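Long-range contacts in Galactose/lactose metabolism regulatory protein GAL80 (Saccharomyces cerevisiae, PDB 3BTV), which binds the transcriptional activator GAL4 and blocks activation of the galactose and lactose metabolic genes by it while no inducing sugar is present: residues S88-I93 against K114-L119; G189-V194 against E244-R249. The protein carries 1 engineered substitution. All blocks are in the same frame, centred on the assembly; numbering follows the deposited sequence.

Contact 1 (S88-I93 against K114-L119)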
loop_
_atom_site.group_PDB
_atom_site.type_symbol
_atom_site.label_atom_id
_atom_site.label_comp_id
_atom_site.label_asym_id
_atom_site.label_seq_id
_atom_site.Cartn_x
_atom_site.Cartn_y
_atom_site.Cartn_z
ATOM N N SER B 88 -50.313 -10.328 0.593
ATOM C CA SER B 88 -49.895 -11.605 1.151
ATOM C C SER B 88 -49.464 -12.557 0.045
ATOM O O SER B 88 -49.151 -13.719 0.302
ATOM C CB SER B 88 -51.022 -12.223 1.974
ATOM O OG SER B 88 -52.256 -12.145 1.280
ATOM N N THR B 89 -49.444 -12.058 -1.187
ATOM C CA THR B 89 -48.985 -12.848 -2.323
ATOM C C THR B 89 -47.466 -12.827 -2.412
ATOM O O THR B 89 -46.886 -13.388 -3.339
ATOM C CB THR B 89 -49.568 -12.324 -3.647
ATOM O OG1 THR B 89 -49.156 -10.966 -3.849
ATOM C CG2 THR B 89 -51.089 -12.389 -3.623
ATOM N N ILE B 90 -46.829 -12.184 -1.435
ATOM C CA ILE B 90 -45.385 -11.958 -1.461
ATOM C C ILE B 90 -44.637 -12.682 -0.344
ATOM O O ILE B 90 -44.986 -12.565 0.831
ATOM C CB ILE B 90 -45.048 -10.460 -1.347
ATOM C CG1 ILE B 90 -45.781 -9.654 -2.419
ATOM C CG2 ILE B 90 -43.542 -10.250 -1.453
ATOM C CD1 ILE B 90 -45.666 -8.151 -2.229
ATOM N N ASP B 91 -43.589 -13.410 -0.716
ATOM C CA ASP B 91 -42.765 -14.132 0.252
ATOM C C ASP B 91 -41.409 -13.460 0.454
ATOM O O ASP B 91 -40.884 -13.407 1.569
ATOM C CB ASP B 91 -42.550 -15.571 -0.207
ATOM C CG ASP B 91 -43.847 -16.284 -0.502
ATOM O OD1 ASP B 91 -44.855 -15.995 0.179
ATOM O OD2 ASP B 91 -43.854 -17.138 -1.413
ATOM N N MET B 92 -40.838 -12.963 -0.635
ATOM C CA MET B 92 -39.566 -12.263 -0.571
ATOM C C MET B 92 -39.649 -10.900 -1.241
ATOM O O MET B 92 -40.037 -10.794 -2.405
ATOM C CB MET B 92 -38.458 -13.086 -1.224
ATOM C CG MET B 92 -37.151 -12.306 -1.381
ATOM S SD MET B 92 -35.782 -13.254 -2.094
ATOM C CE MET B 92 -35.412 -14.359 -0.743
ATOM N N ILE B 93 -39.281 -9.857 -0.506
ATOM C CA ILE B 93 -39.246 -8.515 -1.076
ATOM C C ILE B 93 -37.817 -8.156 -1.464
ATOM O O ILE B 93 -36.886 -8.347 -0.681
ATOM C CB ILE B 93 -39.827 -7.463 -0.110
ATOM C CG1 ILE B 93 -41.345 -7.642 0.010
ATOM C CG2 ILE B 93 -39.502 -6.061 -0.587
ATOM C CD1 ILE B 93 -41.986 -6.793 1.091
ATOM N N LYS B 114 -46.329 -5.671 7.936
ATOM C CA LYS B 114 -46.922 -6.408 9.042
ATOM C C LYS B 114 -48.243 -7.064 8.654
ATOM O O LYS B 114 -48.686 -8.004 9.310
ATOM C CB LYS B 114 -47.059 -5.512 10.276
ATOM C CG LYS B 114 -45.711 -4.961 10.740
ATOM C CD LYS B 114 -45.781 -4.270 12.094
ATOM C CE LYS B 114 -44.376 -3.936 12.598
ATOM N NZ LYS B 114 -44.393 -3.210 13.900
ATOM N N ASN B 115 -48.846 -6.584 7.568
ATOM C CA ASN B 115 -50.104 -7.138 7.060
ATOM C C ASN B 115 -49.884 -8.352 6.158
ATOM O O ASN B 115 -50.836 -8.912 5.606
ATOM C CB ASN B 115 -50.895 -6.070 6.298
ATOM C CG ASN B 115 -51.127 -4.816 7.117
ATOM O OD1 ASN B 115 -51.449 -3.759 6.576
ATOM N ND2 ASN B 115 -50.962 -4.929 8.431
ATOM N N ASN B 116 -48.624 -8.744 5.999
ATOM C CA ASN B 116 -48.279 -9.919 5.208
ATOM C C ASN B 116 -47.685 -11.025 6.071
ATOM O O ASN B 116 -46.494 -11.008 6.376
ATOM C CB ASN B 116 -47.296 -9.554 4.096
ATOM C CG ASN B 116 -46.973 -10.731 3.192
ATOM O OD1 ASN B 116 -47.502 -11.830 3.365
ATOM N ND2 ASN B 116 -46.102 -10.501 2.216
ATOM N N PRO B 117 -48.521 -11.996 6.460
ATOM C CA PRO B 117 -48.130 -13.137 7.296
ATOM C C PRO B 117 -47.153 -14.069 6.585
ATOM O O PRO B 117 -46.495 -14.889 7.231
ATOM C CB PRO B 117 -49.460 -13.865 7.537
ATOM C CG PRO B 117 -50.514 -12.840 7.272
ATOM C CD PRO B 117 -49.966 -11.992 6.179
ATOM N N ASN B 118 -47.057 -13.939 5.266
ATOM C CA ASN B 118 -46.221 -14.833 4.475
ATOM C C ASN B 118 -44.799 -14.314 4.245
ATOM O O ASN B 118 -43.915 -15.075 3.850
ATOM C CB ASN B 118 -46.899 -15.133 3.138
ATOM C CG ASN B 118 -48.316 -15.645 3.311
ATOM O OD1 ASN B 118 -49.237 -15.211 2.618
ATOM N ND2 ASN B 118 -48.501 -16.565 4.250
ATOM N N LEU B 119 -44.579 -13.025 4.486
ATOM C CA LEU B 119 -43.258 -12.443 4.263
ATOM C C LEU B 119 -42.191 -13.174 5.065
ATOM O O LEU B 119 -42.278 -13.282 6.289
ATOM C CB LEU B 119 -43.233 -10.949 4.599
ATOM C CG LEU B 119 -41.953 -10.244 4.128
ATOM C CD1 LEU B 119 -41.897 -10.171 2.608
ATOM C CD2 LEU B 119 -41.821 -8.859 4.732
#

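Contact 2 (G189-V194 against E244-R249)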
loop_
_atom_site.group_PDB
_atom_site.type_symbol
_atom_site.label_atom_id
_atom_site.label_comp_id
_atom_site.label_asym_id
_atom_site.label_seq_id
_atom_site.Cartn_x
_atom_site.Cartn_y
_atom_site.Cartn_z
ATOM N N GLY B 189 -12.320 9.913 -11.368
ATOM C CA GLY B 189 -11.053 10.468 -11.803
ATOM C C GLY B 189 -11.251 11.878 -12.329
ATOM O O GLY B 189 -12.209 12.553 -11.955
ATOM N N TYR B 190 -10.354 12.323 -13.206
ATOM C CA TYR B 190 -10.402 13.696 -13.722
ATOM C C TYR B 190 -11.563 13.965 -14.685
ATOM O O TYR B 190 -11.705 15.069 -15.206
ATOM C CB TYR B 190 -9.085 14.038 -14.417
ATOM C CG TYR B 190 -7.886 14.009 -13.502
ATOM C CD1 TYR B 190 -7.063 12.888 -13.429
ATOM C CD2 TYR B 190 -7.579 15.104 -12.707
ATOM C CE1 TYR B 190 -5.958 12.870 -12.587
ATOM C CE2 TYR B 190 -6.490 15.100 -11.870
ATOM C CZ TYR B 190 -5.680 13.980 -11.808
ATOM O OH TYR B 190 -4.592 13.978 -10.968
ATOM N N GLU B 191 -12.397 12.963 -14.925
ATOM C CA GLU B 191 -13.449 13.118 -15.920
ATOM C C GLU B 191 -14.749 12.429 -15.540
ATOM O O GLU B 191 -14.757 11.414 -14.837
ATOM C CB GLU B 191 -12.981 12.600 -17.282
ATOM C CG GLU B 191 -11.870 13.407 -17.929
ATOM C CD GLU B 191 -11.220 12.657 -19.079
ATOM O OE1 GLU B 191 -11.532 11.462 -19.261
ATOM O OE2 GLU B 191 -10.398 13.255 -19.801
ATOM N N ARG B 192 -15.848 12.996 -16.026
ATOM C CA ARG B 192 -17.165 12.406 -15.861
ATOM C C ARG B 192 -17.909 12.507 -17.174
ATOM O O ARG B 192 -17.887 13.551 -17.815
ATOM C CB ARG B 192 -17.955 13.141 -14.784
ATOM C CG ARG B 192 -19.333 12.548 -14.531
ATOM C CD ARG B 192 -20.152 13.463 -13.654
ATOM N NE ARG B 192 -19.382 13.954 -12.516
ATOM C CZ ARG B 192 -19.743 14.994 -11.771
ATOM N NH1 ARG B 192 -20.860 15.648 -12.050
ATOM N NH2 ARG B 192 -18.991 15.386 -10.754
ATOM N N PRO B 193 -18.561 11.413 -17.588
ATOM C CA PRO B 193 -19.454 11.437 -18.754
ATOM C C PRO B 193 -20.655 12.353 -18.524
ATOM O O PRO B 193 -21.332 12.230 -17.503
ATOM C CB PRO B 193 -19.912 9.980 -18.870
ATOM C CG PRO B 193 -18.818 9.188 -18.216
ATOM C CD PRO B 193 -18.339 10.048 -17.082
ATOM N N VAL B 194 -20.909 13.261 -19.461
ATOM C CA VAL B 194 -22.037 14.181 -19.351
ATOM C C VAL B 194 -23.331 13.436 -19.032
ATOM O O VAL B 194 -24.186 13.939 -18.305
ATOM C CB VAL B 194 -22.222 14.991 -20.646
ATOM C CG1 VAL B 194 -22.402 14.057 -21.834
ATOM C CG2 VAL B 194 -23.398 15.944 -20.516
ATOM N N GLU B 244 -13.926 16.838 -15.389
ATOM C CA GLU B 244 -14.189 17.235 -16.768
ATOM C C GLU B 244 -15.234 16.322 -17.365
ATOM O O GLU B 244 -15.084 15.100 -17.346
ATOM C CB GLU B 244 -12.913 17.118 -17.596
ATOM C CG GLU B 244 -11.804 18.055 -17.154
ATOM C CD GLU B 244 -11.973 19.451 -17.733
ATOM O OE1 GLU B 244 -12.933 19.665 -18.505
ATOM O OE2 GLU B 244 -11.141 20.334 -17.419
ATOM N N LEU B 245 -16.300 16.915 -17.891
ATOM C CA LEU B 245 -17.320 16.150 -18.594
ATOM C C LEU B 245 -16.741 15.543 -19.879
ATOM O O LEU B 245 -15.993 16.206 -20.598
ATOM C CB LEU B 245 -18.521 17.046 -18.913
ATOM C CG LEU B 245 -19.433 17.417 -17.740
ATOM C CD1 LEU B 245 -20.505 18.405 -18.173
ATOM C CD2 LEU B 245 -20.077 16.156 -17.169
ATOM N N ILE B 246 -17.076 14.286 -20.158
ATOM C CA ILE B 246 -16.676 13.643 -21.411
ATOM C C ILE B 246 -17.888 13.059 -22.159
ATOM O O ILE B 246 -18.934 12.787 -21.555
ATOM C CB ILE B 246 -15.628 12.521 -21.183
ATOM C CG1 ILE B 246 -16.116 11.528 -20.124
ATOM C CG2 ILE B 246 -14.293 13.111 -20.780
ATOM C CD1 ILE B 246 -15.392 10.186 -20.148
ATOM N N ASP B 247 -17.743 12.870 -23.471
ATOM C CA ASP B 247 -18.796 12.260 -24.281
ATOM C C ASP B 247 -18.605 10.751 -24.384
ATOM O O ASP B 247 -17.661 10.187 -23.810
ATOM C CB ASP B 247 -18.848 12.882 -25.680
ATOM C CG ASP B 247 -17.615 12.568 -26.513
ATOM O OD1 ASP B 247 -16.739 11.806 -26.045
ATOM O OD2 ASP B 247 -17.523 13.088 -27.645
ATOM N N GLU B 248 -19.503 10.107 -25.124
ATOM C CA GLU B 248 -19.503 8.655 -25.264
ATOM C C GLU B 248 -18.208 8.154 -25.904
ATOM O O GLU B 248 -17.764 7.030 -25.648
ATOM C CB GLU B 248 -20.706 8.222 -26.101
ATOM C CG GLU B 248 -21.986 8.943 -25.725
ATOM C CD GLU B 248 -22.856 9.239 -26.925
ATOM O OE1 GLU B 248 -22.513 8.784 -28.035
ATOM O OE2 GLU B 248 -23.880 9.933 -26.761
ATOM N N ARG B 249 -17.603 9.003 -26.729
ATOM C CA ARG B 249 -16.399 8.629 -27.457
ATOM C C ARG B 249 -15.160 8.743 -26.576
ATOM O O ARG B 249 -14.102 8.211 -26.908
ATOM C CB ARG B 249 -16.255 9.501 -28.702
ATOM C CG ARG B 249 -17.592 9.936 -29.277
ATOM C CD ARG B 249 -17.468 10.428 -30.707
ATOM N NE ARG B 249 -17.270 9.329 -31.647
ATOM C CZ ARG B 249 -17.418 9.437 -32.964
ATOM N NH1 ARG B 249 -17.771 10.597 -33.503
ATOM N NH2 ARG B 249 -17.215 8.383 -33.745
#

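Contact 1 (S88-I93 against K114-L119)
Asn116 reaches from the loop 114-119 into the bend of the chain that leads from Ser88 to Ile90. Its CB carries CG anti to the backbone N (chi1 -176°), which sends the amide across to the other segment. CG comes to 3.7 Å from Ser88 CA. One branch, OD1, packs on the same Ser88 CA at 3.3 Å and also accepts a bond from Asn118 N, which comes from above the carbonyl plane, closing an Asx turn. The other branch, ND2, donates to Ile90 O at 2.7 Å; the bond is nearly straight (162°), and Ile90 O lies close to the amide plane. Gripped at both ends, the buried amide has its rotation fixed. An alanine here would probably leave Ile90 O without this donor and Asn118 N without its side-chain acceptor. Two acceptors, Ser88 O and Asn118 OD1, stand only 2.8 Å apart without a bond; Arg22, which bonds weakly to both and forms a salt bridge with Asp91, probably eases their repulsion. Leu119 makes the apolar part: its CD1 touches Asp91 O at 3.5 Å and Ile93 CG1 at 3.7 Å, the Leu119 and Ile93 side chains crossing at about a right angle. The contact lies at the N-terminal ends of parallel strands 92-95 and 121-125, which helix 102-112 links as a right-handed beta-alpha-beta crossover of the Rossmann fold.

Contact 2 (G189-V194 against E244-R249)
Glu191, Arg192 and Pro193 run parallel to Glu244, Leu245 and Ile246, paired in that order, and are joined to them by four backbone hydrogen bonds. Glu244 N donates to Tyr190 O at 2.8 Å, and Arg192 N to Glu244 O at 2.6 Å. Ile246 N then turns to Arg192 O, whose position is less certain, and Val194 N closes the series on Ile246 O at 2.9 Å, the donor in the carbonyl plane. The short strand axes are 39° apart, a marked twist. Between the donors Arg192 N and Val194 N, Pro193 CA makes a CH···O contact with Ile246 O at 3.2 Å.

Side-chain packing is centred on Ile246. Its CG1 sits between the backbone N and the carbonyl carbon (chi1 52°), which brings it alongside the Pro193 ring, 4.0 Å from CD; its CG2 methyl rests against the Glu191 carboxylate, nearest at CD (3.5 Å), where the two side chains cross at about a right angle. On the face that carries Arg192, Leu245 CD2 reaches Val194 CA at 3.5 Å.

The charged ends find partners beyond the pair: Glu191 forms a salt bridge with Arg252, Glu244 one with Arg256, and Arg192 bonds Gln243 and Pro258 O and makes a cation-pi contact with Tyr201. Tyr190 packs on Thr302 of the second subunit. Within the chain, strand 191-193 forms one edge of a small three-stranded mixed sheet, with 242-246 in the middle, parallel to it, and 255-258 antiparallel on the far side.

Contact 1 closes before contact 2 opens along the chain; contact 1 belongs to the NAD-binding Rossmann fold, contact 2 to the Gal80p C-terminal domain. Their centres are 44 Å apart and their nearest atoms about 30 Å apart, so neither touches the other. Contact 1 sits at the N-terminal ends of neighbouring strands 92-95 and 121-125 of the six-stranded parallel sheet. Contact 2 shares no strand with it: it joins two strands of the small mixed sheet, separate from the nine-stranded sheet that includes 176-184 and 229-237. Contact 1 therefore joins the two ends of one crossover, while contact 2 brings together distant parts of the C-terminal region at the surface, near the second subunit.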